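Local coordinates for CRISPR system Cmr subunit Cmr5 (Thermus thermophilus HB8, PDB 2ZOP), which is a small all-helical, homotrimer-forming subunit, probably part of the Cmr ribonucleoprotein complex that acts in CRISPR-based defence against mobile genetic elements, at residues 29-34 against 48-53; 33-38 against 99-104; 70-75 against 79-84. One frame throughout, in Å; residues are numbered along the deposited sequence.

Contact 1: 29-34 against 48-53; sequences RDMALK and LAFVDS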
ATOM      1  N   ARG A  29     -17.985  16.702   7.619  1.00 15.99           N
ATOM      2  CA  ARG A  29     -17.833  16.448   6.191  1.00 18.99           C
ATOM      3  C   ARG A  29     -16.353  16.314   5.839  1.00 19.56           C
ATOM      4  O   ARG A  29     -15.976  15.438   5.057  1.00 17.36           O
ATOM      5  CB  ARG A  29     -18.464  17.595   5.377  1.00 19.66           C
ATOM      6  CG  ARG A  29     -18.025  17.650   3.907  1.00 20.27           C
ATOM      7  CD  ARG A  29     -18.829  18.680   3.099  1.00 23.96           C
ATOM      8  NE  ARG A  29     -18.414  18.711   1.696  1.00 29.06           N
ATOM      9  CZ  ARG A  29     -17.329  19.339   1.257  1.00 30.54           C
ATOM     10  NH1 ARG A  29     -16.556  19.996   2.110  1.00 27.31           N
ATOM     11  NH2 ARG A  29     -17.003  19.295  -0.027  1.00 31.97           N
ATOM     12  N   ASP A  30     -15.519  17.186   6.413  1.00 16.88           N
ATOM     13  CA  ASP A  30     -14.087  17.133   6.137  1.00 19.70           C
ATOM     14  C   ASP A  30     -13.550  15.747   6.465  1.00 18.23           C
ATOM     15  O   ASP A  30     -12.812  15.153   5.672  1.00 14.56           O
ATOM     16  CB  ASP A  30     -13.317  18.173   6.961  1.00 19.71           C
ATOM     17  CG  ASP A  30     -13.564  19.586   6.484  1.00 25.98           C
ATOM     18  OD1 ASP A  30     -13.848  19.760   5.281  1.00 23.39           O
ATOM     19  OD2 ASP A  30     -13.460  20.520   7.305  1.00 29.54           O
HETATM   20  N   MSE A  31     -13.930  15.234   7.634  1.00 13.61           N
HETATM   21  CA  MSE A  31     -13.481  13.913   8.047  1.00 18.14           C
HETATM   22  C   MSE A  31     -14.059  12.804   7.175  1.00 16.65           C
HETATM   23  O   MSE A  31     -13.377  11.826   6.882  1.00 15.71           O
HETATM   24  CB  MSE A  31     -13.828  13.662   9.515  1.00 20.02           C
HETATM   25  CG  MSE A  31     -12.646  13.924  10.424  1.00 31.89           C
HETATM   26 SE   MSE A  31     -11.358  12.455  10.540  1.00 34.69          SE
HETATM   27  CE  MSE A  31     -11.040  12.000   8.701  1.00 27.41           C
ATOM     28  N   ALA A  32     -15.314  12.963   6.771  1.00 15.21           N
ATOM     29  CA  ALA A  32     -15.975  11.982   5.920  1.00 15.80           C
ATOM     30  C   ALA A  32     -15.256  11.886   4.577  1.00 15.97           C
ATOM     31  O   ALA A  32     -15.074  10.792   4.038  1.00 17.15           O
ATOM     32  CB  ALA A  32     -17.445  12.375   5.699  1.00 12.30           C
ATOM     33  N   LEU A  33     -14.843  13.031   4.039  1.00 16.46           N
ATOM     34  CA  LEU A  33     -14.157  13.056   2.746  1.00 18.74           C
ATOM     35  C   LEU A  33     -12.721  12.538   2.809  1.00 17.49           C
ATOM     36  O   LEU A  33     -12.207  12.005   1.837  1.00 17.58           O
ATOM     37  CB  LEU A  33     -14.158  14.477   2.158  1.00 22.83           C
ATOM     38  CG  LEU A  33     -15.528  15.095   1.844  1.00 28.74           C
ATOM     39  CD1 LEU A  33     -15.348  16.346   0.995  1.00 31.79           C
ATOM     40  CD2 LEU A  33     -16.387  14.092   1.109  1.00 31.85           C
ATOM     41  N   LYS A  34     -12.088  12.687   3.964  1.00 15.52           N
ATOM     42  CA  LYS A  34     -10.715  12.253   4.154  1.00 15.76           C
ATOM     43  C   LYS A  34     -10.548  10.774   4.522  1.00 16.63           C
ATOM     44  O   LYS A  34      -9.571  10.139   4.120  1.00 15.57           O
ATOM     45  CB  LYS A  34     -10.054  13.129   5.236  1.00 20.01           C
ATOM     46  CG  LYS A  34      -8.654  12.683   5.681  1.00 23.74           C
ATOM     47  CD  LYS A  34      -7.637  12.808   4.557  1.00 24.79           C
ATOM     48  CE  LYS A  34      -7.301  14.267   4.265  1.00 25.38           C
ATOM     49  NZ  LYS A  34      -6.378  14.396   3.110  1.00 23.24           N
ATOM     50  N   LEU A  48      -8.112   4.450  11.580  1.00 12.20           N
ATOM     51  CA  LEU A  48      -8.952   4.479  12.774  1.00 13.84           C
ATOM     52  C   LEU A  48      -8.293   5.198  13.946  1.00 14.23           C
ATOM     53  O   LEU A  48      -8.955   5.907  14.706  1.00 16.15           O
ATOM     54  CB  LEU A  48      -9.331   3.052  13.182  1.00 12.46           C
ATOM     55  CG  LEU A  48     -10.124   2.271  12.123  1.00 18.80           C
ATOM     56  CD1 LEU A  48     -10.460   0.872  12.636  1.00 14.66           C
ATOM     57  CD2 LEU A  48     -11.405   3.023  11.800  1.00 16.11           C
ATOM     58  N   ALA A  49      -6.987   5.021  14.087  1.00 14.32           N
ATOM     59  CA  ALA A  49      -6.252   5.656  15.176  1.00 14.07           C
ATOM     60  C   ALA A  49      -6.197   7.170  14.983  1.00 15.15           C
ATOM     61  O   ALA A  49      -6.176   7.923  15.956  1.00 18.81           O
ATOM     62  CB  ALA A  49      -4.831   5.077  15.259  1.00 15.25           C
ATOM     63  N   PHE A  50      -6.162   7.604  13.727  1.00 13.25           N
ATOM     64  CA  PHE A  50      -6.135   9.022  13.408  1.00 15.26           C
ATOM     65  C   PHE A  50      -7.480   9.622  13.834  1.00 14.56           C
ATOM     66  O   PHE A  50      -7.520  10.652  14.508  1.00 17.37           O
ATOM     67  CB  PHE A  50      -5.927   9.240  11.902  1.00 11.06           C
ATOM     68  CG  PHE A  50      -6.003  10.683  11.490  1.00 15.98           C
ATOM     69  CD1 PHE A  50      -4.926  11.538  11.702  1.00 14.02           C
ATOM     70  CD2 PHE A  50      -7.170  11.199  10.927  1.00 15.78           C
ATOM     71  CE1 PHE A  50      -5.007  12.888  11.366  1.00 16.30           C
ATOM     72  CE2 PHE A  50      -7.264  12.547  10.586  1.00 21.86           C
ATOM     73  CZ  PHE A  50      -6.174  13.396  10.809  1.00 17.17           C
ATOM     74  N   VAL A  51      -8.579   8.971  13.459  1.00 11.31           N
ATOM     75  CA  VAL A  51      -9.893   9.473  13.832  1.00 11.67           C
ATOM     76  C   VAL A  51     -10.056   9.535  15.351  1.00 14.16           C
ATOM     77  O   VAL A  51     -10.516  10.531  15.886  1.00 14.42           O
ATOM     78  CB  VAL A  51     -11.031   8.600  13.265  1.00 14.55           C
ATOM     79  CG1 VAL A  51     -12.381   9.201  13.667  1.00 14.60           C
ATOM     80  CG2 VAL A  51     -10.925   8.510  11.750  1.00 16.18           C
ATOM     81  N   ASP A  52      -9.670   8.469  16.041  1.00 17.62           N
ATOM     82  CA  ASP A  52      -9.797   8.423  17.497  1.00 20.50           C
ATOM     83  C   ASP A  52      -8.963   9.457  18.231  1.00 20.65           C
ATOM     84  O   ASP A  52      -9.284   9.826  19.353  1.00 20.78           O
ATOM     85  CB  ASP A  52      -9.419   7.043  18.026  1.00 25.58           C
ATOM     86  CG  ASP A  52      -9.335   7.010  19.552  1.00 33.42           C
ATOM     87  OD1 ASP A  52     -10.340   7.350  20.218  1.00 33.82           O
ATOM     88  OD2 ASP A  52      -8.265   6.649  20.085  1.00 35.90           O
ATOM     89  N   SER A  53      -7.891   9.930  17.607  1.00 17.86           N
ATOM     90  CA  SER A  53      -7.045  10.897  18.278  1.00 16.79           C
ATOM     91  C   SER A  53      -7.395  12.329  17.927  1.00 16.17           C
ATOM     92  O   SER A  53      -6.696  13.252  18.329  1.00 16.04           O
ATOM     93  CB  SER A  53      -5.563  10.617  17.983  1.00 18.97           C
ATOM     94  OG  SER A  53      -5.298  10.634  16.593  1.00 16.77           O
TER
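Met31, present as selenomethionine, carries this contact from the side of helix 25-42, meeting Phe50 and Val51 near the end of helix 44-52. The backbones stay well apart, with 8.1 Å between Met31 CA and Val51 CA, and one long side chain spans the distance. Its CB is directed at the opposing helix but touches nothing there, and CG only extends the chain outward. The selenium does the touching and meets two groups at roughly a right angle: SE is 4.1 Å from Phe50 CE2 and also 4.1 Å from Val51 CG2. It reaches the phenyl ring at the rim and not over a face, 5.3 Å from the Phe50 centroid and 75° off the ring normal. The chain bends at chi2, about CB-CG, and again at chi3, about CG-SE; the second bend turns CE back over its own helix, to 3.8 Å from Lys34 CB.

On Val51 the two methyls divide the work. CG2, beside the backbone N, takes the selenium, whereas CG1, anti to that nitrogen (chi1 -179°), lies against Leu75. The Phe50 ring is further held by Leu38, by a cation-pi contact with Arg54 and by Leu88 of a second subunit, while His59 of helix 57-69 packs on Met31. No hydrogen bond crosses between 29-34 and 48-53. The arrangement is an edge-on Met-aromatic contact, here joining two consecutive helices of an all-alpha fold close to a trimer interface.

Contact 2: 33-38 against 99-104; sequences LKLPVL and AAAEWF
Pro36 packs against Ala101 and Glu102 where helices 25-42 and 87-111 run antiparallel, a helix-helix packing within the all-alpha fold of Cmr5. The axes of segments 33-38 and 99-104 pass 8.2 Å apart, with 154° between their directions, and Pro36 CA comes within 5.8 Å of Ala101 CA. Such a close approach rests on small or compact groups: the methyl of one alanine faces the ring of one proline. Pro36 has no N-H to give to the preceding turn, the N-H of Val37 makes no such bond either, and helix 25-42 is kinked here.

The tight part is apolar and buried. Ala101 CB touches two successive residues of 33-38, being 3.9 Å from Pro36 CG and 4.1 Å from Leu35 CD2. Leu35 holds its CG anti to the backbone N (chi1 -172°), and its branch continues into the interior, against Val51 of helix 44-52 and Leu62 and Leu66 of helix 57-69. Leu98 and Lys105 also touch the proline ring from helix 87-111.

Away from this centre the packing loosens. The nearest approach of the Leu33 side chain to 99-104 is 5.7 Å, from Leu33 CD2 to Phe104 O, and Phe104 starts toward the other helix but carries its ring off to Leu62 and Val69. On the more exposed flank Glu102 bends at chi2 (-66°), bringing its carboxylate back against Pro36. The contact with the proline is van der Waals in kind; the charge is answered by a salt bridge from OE1 to Arg40 NH1 of helix 25-42. OE2 lies 3.7 Å from Pro36 CG, while OE1, the oxygen paired with Arg40, is 3.5 Å from Pro36 CB.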
ATOM      1  N   LEU A  33     -14.843  13.031   4.039  1.00 16.46           N
ATOM      2  CA  LEU A  33     -14.157  13.056   2.746  1.00 18.74           C
ATOM      3  C   LEU A  33     -12.721  12.538   2.809  1.00 17.49           C
ATOM      4  O   LEU A  33     -12.207  12.005   1.837  1.00 17.58           O
ATOM      5  CB  LEU A  33     -14.158  14.477   2.158  1.00 22.83           C
ATOM      6  CG  LEU A  33     -15.528  15.095   1.844  1.00 28.74           C
ATOM      7  CD1 LEU A  33     -15.348  16.346   0.995  1.00 31.79           C
ATOM      8  CD2 LEU A  33     -16.387  14.092   1.109  1.00 31.85           C
ATOM      9  N   LYS A  34     -12.088  12.687   3.964  1.00 15.52           N
ATOM     10  CA  LYS A  34     -10.715  12.253   4.154  1.00 15.76           C
ATOM     11  C   LYS A  34     -10.548  10.774   4.522  1.00 16.63           C
ATOM     12  O   LYS A  34      -9.571  10.139   4.120  1.00 15.57           O
ATOM     13  CB  LYS A  34     -10.054  13.129   5.236  1.00 20.01           C
ATOM     14  CG  LYS A  34      -8.654  12.683   5.681  1.00 23.74           C
ATOM     15  CD  LYS A  34      -7.637  12.808   4.557  1.00 24.79           C
ATOM     16  CE  LYS A  34      -7.301  14.267   4.265  1.00 25.38           C
ATOM     17  NZ  LYS A  34      -6.378  14.396   3.110  1.00 23.24           N
ATOM     18  N   LEU A  35     -11.505  10.214   5.258  1.00 16.64           N
ATOM     19  CA  LEU A  35     -11.378   8.832   5.700  1.00 16.76           C
ATOM     20  C   LEU A  35     -11.086   7.758   4.643  1.00 15.72           C
ATOM     21  O   LEU A  35     -10.175   6.949   4.823  1.00 12.56           O
ATOM     22  CB  LEU A  35     -12.592   8.420   6.530  1.00 13.41           C
ATOM     23  CG  LEU A  35     -12.448   7.047   7.196  1.00 17.38           C
ATOM     24  CD1 LEU A  35     -11.161   7.002   8.026  1.00 11.02           C
ATOM     25  CD2 LEU A  35     -13.680   6.769   8.074  1.00 14.93           C
ATOM     26  N   PRO A  36     -11.837   7.737   3.534  1.00 16.89           N
ATOM     27  CA  PRO A  36     -11.531   6.694   2.548  1.00 16.49           C
ATOM     28  C   PRO A  36     -10.064   6.739   2.135  1.00 17.39           C
ATOM     29  O   PRO A  36      -9.408   5.703   2.013  1.00 17.36           O
ATOM     30  CB  PRO A  36     -12.478   7.023   1.391  1.00 18.93           C
ATOM     31  CG  PRO A  36     -13.672   7.614   2.108  1.00 16.46           C
ATOM     32  CD  PRO A  36     -12.990   8.547   3.099  1.00 16.45           C
ATOM     33  N   VAL A  37      -9.558   7.953   1.939  1.00 17.30           N
ATOM     34  CA  VAL A  37      -8.172   8.160   1.541  1.00 21.43           C
ATOM     35  C   VAL A  37      -7.204   7.586   2.581  1.00 21.78           C
ATOM     36  O   VAL A  37      -6.241   6.895   2.232  1.00 18.55           O
ATOM     37  CB  VAL A  37      -7.885   9.673   1.335  1.00 23.39           C
ATOM     38  CG1 VAL A  37      -6.415   9.909   1.084  1.00 26.54           C
ATOM     39  CG2 VAL A  37      -8.710  10.195   0.170  1.00 28.05           C
ATOM     40  N   LEU A  38      -7.449   7.870   3.856  1.00 17.86           N
ATOM     41  CA  LEU A  38      -6.570   7.349   4.902  1.00 19.40           C
ATOM     42  C   LEU A  38      -6.598   5.828   4.971  1.00 15.63           C
ATOM     43  O   LEU A  38      -5.565   5.198   5.173  1.00 16.71           O
ATOM     44  CB  LEU A  38      -6.953   7.910   6.269  1.00 16.69           C
ATOM     45  CG  LEU A  38      -6.775   9.413   6.447  1.00 17.95           C
ATOM     46  CD1 LEU A  38      -7.152   9.779   7.875  1.00 19.19           C
ATOM     47  CD2 LEU A  38      -5.321   9.809   6.153  1.00 16.75           C
ATOM     48  N   ALA A  99     -16.012   0.581   2.300  1.00 17.33           N
ATOM     49  CA  ALA A  99     -17.306   0.715   1.618  1.00 17.89           C
ATOM     50  C   ALA A  99     -18.256   1.633   2.397  1.00 16.80           C
ATOM     51  O   ALA A  99     -18.921   2.484   1.806  1.00 14.56           O
ATOM     52  CB  ALA A  99     -17.953  -0.651   1.429  1.00 20.08           C
ATOM     53  N   ALA A 100     -18.328   1.451   3.717  1.00 16.52           N
ATOM     54  CA  ALA A 100     -19.187   2.289   4.558  1.00 14.40           C
ATOM     55  C   ALA A 100     -18.683   3.735   4.506  1.00 17.64           C
ATOM     56  O   ALA A 100     -19.464   4.675   4.373  1.00 20.28           O
ATOM     57  CB  ALA A 100     -19.183   1.769   6.006  1.00 17.46           C
ATOM     58  N   ALA A 101     -17.367   3.905   4.589  1.00 16.06           N
ATOM     59  CA  ALA A 101     -16.754   5.227   4.543  1.00 16.86           C
ATOM     60  C   ALA A 101     -17.103   5.963   3.242  1.00 19.57           C
ATOM     61  O   ALA A 101     -17.443   7.152   3.257  1.00 13.49           O
ATOM     62  CB  ALA A 101     -15.241   5.100   4.684  1.00 19.29           C
ATOM     63  N   GLU A 102     -17.018   5.266   2.112  1.00 17.42           N
ATOM     64  CA  GLU A 102     -17.353   5.897   0.839  1.00 18.75           C
ATOM     65  C   GLU A 102     -18.790   6.431   0.839  1.00 17.10           C
ATOM     66  O   GLU A 102     -19.065   7.475   0.249  1.00 20.52           O
ATOM     67  CB  GLU A 102     -17.167   4.912  -0.322  1.00 20.45           C
ATOM     68  CG  GLU A 102     -15.716   4.555  -0.604  1.00 26.20           C
ATOM     69  CD  GLU A 102     -14.907   5.744  -1.097  1.00 30.00           C
ATOM     70  OE1 GLU A 102     -13.735   5.546  -1.484  1.00 31.54           O
ATOM     71  OE2 GLU A 102     -15.441   6.877  -1.094  1.00 29.59           O
ATOM     72  N   TRP A 103     -19.707   5.721   1.490  1.00 14.80           N
ATOM     73  CA  TRP A 103     -21.091   6.186   1.541  1.00 15.53           C
ATOM     74  C   TRP A 103     -21.198   7.457   2.376  1.00 15.94           C
ATOM     75  O   TRP A 103     -21.904   8.388   2.005  1.00 15.33           O
ATOM     76  CB  TRP A 103     -22.017   5.092   2.094  1.00 17.05           C
ATOM     77  CG  TRP A 103     -22.258   3.999   1.098  1.00 16.75           C
ATOM     78  CD1 TRP A 103     -21.969   2.677   1.251  1.00 19.94           C
ATOM     79  CD2 TRP A 103     -22.791   4.144  -0.231  1.00 18.49           C
ATOM     80  NE1 TRP A 103     -22.281   1.987   0.103  1.00 19.46           N
ATOM     81  CE2 TRP A 103     -22.786   2.860  -0.823  1.00 22.50           C
ATOM     82  CE3 TRP A 103     -23.266   5.231  -0.976  1.00 19.70           C
ATOM     83  CZ2 TRP A 103     -23.240   2.630  -2.131  1.00 20.21           C
ATOM     84  CZ3 TRP A 103     -23.720   5.007  -2.279  1.00 20.35           C
ATOM     85  CH2 TRP A 103     -23.702   3.711  -2.842  1.00 20.84           C
ATOM     86  N   PHE A 104     -20.496   7.498   3.503  1.00 14.09           N
ATOM     87  CA  PHE A 104     -20.505   8.689   4.348  1.00 16.29           C
ATOM     88  C   PHE A 104     -19.988   9.853   3.508  1.00 17.13           C
ATOM     89  O   PHE A 104     -20.541  10.959   3.541  1.00 13.41           O
ATOM     90  CB  PHE A 104     -19.587   8.493   5.557  1.00 12.81           C
ATOM     91  CG  PHE A 104     -20.264   7.853   6.734  1.00 12.71           C
ATOM     92  CD1 PHE A 104     -20.933   8.633   7.679  1.00 13.66           C
ATOM     93  CD2 PHE A 104     -20.240   6.477   6.900  1.00 12.02           C
ATOM     94  CE1 PHE A 104     -21.566   8.052   8.766  1.00 13.33           C
ATOM     95  CE2 PHE A 104     -20.872   5.881   7.989  1.00 14.40           C
ATOM     96  CZ  PHE A 104     -21.537   6.672   8.925  1.00 15.45           C
TER

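Contact 3: 70-75 against 79-84; sequences LGYRDL and AEAARE
The Tyr72 ring slants against the methyl of Ala81, with CE1 3.8 Å from Ala81 CB. Tyr72 CB is directed at helix 75-84, and chi1 of -67° keeps CG beside the backbone N and anti to the carbonyl carbon, which carries the ring to Ala81. Nearer the helix start the link is through the backbone: Ala79 N donates to Leu75 O at 2.8 Å and 163°, an ordinary i to i+4 bond of the first turns, and Ala79 CB rests 3.4 Å from the same oxygen.

The connection leading into this helix is tightly built. Gly71, at positive phi, closes helix 57-69 in a Schellman motif, and Asp74 is the N-cap of the next helix, its OD1 accepting from Glu77 N. Arg73 NE bonds to Asp74 OD2 at 2.7 Å, in the guanidinium plane but from above the carboxylate plane; this salt bridge ties the capping side chain to its neighbour. Glu77 in turn accepts from Arg73 N.

Tyr72 packs on Glu77 and Leu78 of helix 75-84 and on Leu93 of helix 87-111, while the end of Leu75 packs on Leu48 and Val51 of helix 44-52.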
ATOM      1  N   LEU A  70     -21.652  -0.030  10.913  1.00 18.13           N
ATOM      2  CA  LEU A  70     -21.134  -1.367  10.692  1.00 19.86           C
ATOM      3  C   LEU A  70     -21.585  -2.370  11.755  1.00 20.11           C
ATOM      4  O   LEU A  70     -21.259  -3.545  11.669  1.00 21.22           O
ATOM      5  CB  LEU A  70     -19.609  -1.342  10.604  1.00 21.21           C
ATOM      6  CG  LEU A  70     -19.034  -0.662   9.357  1.00 23.49           C
ATOM      7  CD1 LEU A  70     -17.518  -0.767   9.379  1.00 26.27           C
ATOM      8  CD2 LEU A  70     -19.587  -1.324   8.103  1.00 24.90           C
ATOM      9  N   GLY A  71     -22.325  -1.905  12.758  1.00 22.86           N
ATOM     10  CA  GLY A  71     -22.814  -2.811  13.782  1.00 22.99           C
ATOM     11  C   GLY A  71     -22.013  -2.893  15.068  1.00 23.71           C
ATOM     12  O   GLY A  71     -22.305  -3.736  15.924  1.00 23.07           O
ATOM     13  N   TYR A  72     -21.006  -2.037  15.214  1.00 18.55           N
ATOM     14  CA  TYR A  72     -20.191  -2.024  16.427  1.00 17.77           C
ATOM     15  C   TYR A  72     -20.761  -0.985  17.382  1.00 16.01           C
ATOM     16  O   TYR A  72     -21.511  -0.105  16.965  1.00 12.76           O
ATOM     17  CB  TYR A  72     -18.740  -1.672  16.086  1.00 16.23           C
ATOM     18  CG  TYR A  72     -18.056  -2.744  15.274  1.00 20.14           C
ATOM     19  CD1 TYR A  72     -17.437  -3.825  15.895  1.00 15.53           C
ATOM     20  CD2 TYR A  72     -18.070  -2.701  13.881  1.00 19.13           C
ATOM     21  CE1 TYR A  72     -16.847  -4.845  15.144  1.00 20.18           C
ATOM     22  CE2 TYR A  72     -17.489  -3.703  13.125  1.00 21.70           C
ATOM     23  CZ  TYR A  72     -16.879  -4.771  13.754  1.00 19.30           C
ATOM     24  OH  TYR A  72     -16.295  -5.762  12.996  1.00 22.65           O
ATOM     25  N   ARG A  73     -20.397  -1.084  18.655  1.00 14.86           N
ATOM     26  CA  ARG A  73     -20.869  -0.139  19.662  1.00 18.92           C
ATOM     27  C   ARG A  73     -20.389   1.287  19.377  1.00 19.10           C
ATOM     28  O   ARG A  73     -21.156   2.248  19.474  1.00 17.04           O
ATOM     29  CB  ARG A  73     -20.362  -0.561  21.045  1.00 19.96           C
ATOM     30  CG  ARG A  73     -20.876   0.289  22.192  1.00 24.55           C
ATOM     31  CD  ARG A  73     -20.077   0.014  23.467  1.00 26.43           C
ATOM     32  NE  ARG A  73     -18.664   0.312  23.259  1.00 24.24           N
ATOM     33  CZ  ARG A  73     -17.674  -0.573  23.361  1.00 25.13           C
ATOM     34  NH1 ARG A  73     -17.924  -1.838  23.684  1.00 22.01           N
ATOM     35  NH2 ARG A  73     -16.428  -0.192  23.105  1.00 20.13           N
ATOM     36  N   ASP A  74     -19.109   1.406  19.037  1.00 16.37           N
ATOM     37  CA  ASP A  74     -18.489   2.697  18.763  1.00 18.91           C
ATOM     38  C   ASP A  74     -17.128   2.487  18.110  1.00 15.74           C
ATOM     39  O   ASP A  74     -16.718   1.354  17.858  1.00 15.60           O
ATOM     40  CB  ASP A  74     -18.312   3.487  20.068  1.00 17.54           C
ATOM     41  CG  ASP A  74     -17.638   2.664  21.162  1.00 19.73           C
ATOM     42  OD1 ASP A  74     -16.713   1.889  20.849  1.00 18.53           O
ATOM     43  OD2 ASP A  74     -18.029   2.794  22.342  1.00 21.47           O
ATOM     44  N   LEU A  75     -16.431   3.586  17.845  1.00 16.78           N
ATOM     45  CA  LEU A  75     -15.116   3.525  17.219  1.00 16.28           C
ATOM     46  C   LEU A  75     -14.155   2.616  17.986  1.00 15.17           C
ATOM     47  O   LEU A  75     -13.421   1.833  17.375  1.00 14.88           O
ATOM     48  CB  LEU A  75     -14.515   4.936  17.102  1.00 13.98           C
ATOM     49  CG  LEU A  75     -13.168   5.042  16.376  1.00 19.58           C
ATOM     50  CD1 LEU A  75     -13.279   4.413  14.981  1.00 13.84           C
ATOM     51  CD2 LEU A  75     -12.755   6.504  16.262  1.00 15.30           C
ATOM     52  N   ALA A  79     -12.103  -0.472  16.441  1.00 16.99           N
ATOM     53  CA  ALA A  79     -10.639  -0.421  16.447  1.00 19.89           C
ATOM     54  C   ALA A  79     -10.034  -1.674  17.083  1.00 21.28           C
ATOM     55  O   ALA A  79      -9.041  -2.212  16.595  1.00 20.83           O
ATOM     56  CB  ALA A  79     -10.158   0.836  17.196  1.00 21.20           C
ATOM     57  N   GLU A  80     -10.632  -2.140  18.173  1.00 20.50           N
ATOM     58  CA  GLU A  80     -10.125  -3.332  18.848  1.00 22.14           C
ATOM     59  C   GLU A  80     -10.313  -4.556  17.951  1.00 17.80           C
ATOM     60  O   GLU A  80      -9.424  -5.398  17.830  1.00 20.23           O
ATOM     61  CB  GLU A  80     -10.854  -3.542  20.183  1.00 22.62           C
ATOM     62  CG  GLU A  80     -10.326  -4.717  21.010  1.00 27.85           C
ATOM     63  CD  GLU A  80      -8.817  -4.643  21.272  1.00 32.22           C
ATOM     64  OE1 GLU A  80      -8.284  -3.525  21.455  1.00 32.39           O
ATOM     65  OE2 GLU A  80      -8.166  -5.710  21.316  1.00 33.06           O
ATOM     66  N   ALA A  81     -11.477  -4.643  17.321  1.00 18.34           N
ATOM     67  CA  ALA A  81     -11.781  -5.755  16.430  1.00 19.15           C
ATOM     68  C   ALA A  81     -10.755  -5.794  15.301  1.00 17.79           C
ATOM     69  O   ALA A  81     -10.367  -6.865  14.839  1.00 18.62           O
ATOM     70  CB  ALA A  81     -13.204  -5.597  15.853  1.00 16.76           C
ATOM     71  N   ALA A  82     -10.314  -4.620  14.856  1.00 17.76           N
ATOM     72  CA  ALA A  82      -9.325  -4.548  13.779  1.00 17.37           C
ATOM     73  C   ALA A  82      -7.956  -5.034  14.256  1.00 18.22           C
ATOM     74  O   ALA A  82      -7.241  -5.709  13.523  1.00 17.25           O
ATOM     75  CB  ALA A  82      -9.222  -3.104  13.247  1.00 18.19           C
ATOM     76  N   ARG A  83      -7.600  -4.691  15.491  1.00 18.75           N
ATOM     77  CA  ARG A  83      -6.310  -5.094  16.055  1.00 21.80           C
ATOM     78  C   ARG A  83      -6.234  -6.586  16.342  1.00 21.26           C
ATOM     79  O   ARG A  83      -5.168  -7.178  16.246  1.00 24.56           O
ATOM     80  CB  ARG A  83      -6.027  -4.358  17.369  1.00 21.85           C
ATOM     81  CG  ARG A  83      -6.011  -2.863  17.272  1.00 27.96           C
ATOM     82  CD  ARG A  83      -5.518  -2.253  18.580  1.00 29.58           C
ATOM     83  NE  ARG A  83      -5.888  -0.845  18.660  1.00 32.72           N
ATOM     84  CZ  ARG A  83      -6.915  -0.381  19.362  1.00 28.73           C
ATOM     85  NH1 ARG A  83      -7.677  -1.212  20.063  1.00 24.53           N
ATOM     86  NH2 ARG A  83      -7.189   0.915  19.345  1.00 28.90           N
ATOM     87  N   GLU A  84      -7.357  -7.190  16.714  1.00 18.49           N
ATOM     88  CA  GLU A  84      -7.357  -8.616  17.028  1.00 22.69           C
ATOM     89  C   GLU A  84      -7.506  -9.520  15.808  1.00 24.38           C
ATOM     90  O   GLU A  84      -7.093 -10.675  15.837  1.00 28.48           O
ATOM     91  CB  GLU A  84      -8.462  -8.930  18.049  1.00 23.97           C
ATOM     92  CG  GLU A  84      -8.196  -8.323  19.430  1.00 26.80           C
ATOM     93  CD  GLU A  84      -9.258  -8.668  20.456  1.00 29.30           C
ATOM     94  OE1 GLU A  84      -9.822  -9.777  20.393  1.00 33.21           O
ATOM     95  OE2 GLU A  84      -9.520  -7.835  21.342  1.00 29.59           O
TER

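Contacts 1 and 2 share Leu33 and Lys34 on helix 25-42, and their centres lie about 9 Å apart. Packing joins them directly: Phe50 CD2 is 3.4 Å from Leu38 CD1, and Val51 CG2 is 4.0 Å from Leu35 CD1. Contact 3, nested in the loop closed by contact 2, is about 15 Å from contact 1 and 16 Å from contact 2, centre to centre. Leu75 CD2 bridges to contact 1, 3.8 Å from Val51 CG1, and Leu70 CD2 to contact 2, 3.8 Å from Ala100 CB. A sulfate, probably from the crystallisation liquor, lies about 6 Å from the Phe50 side chain.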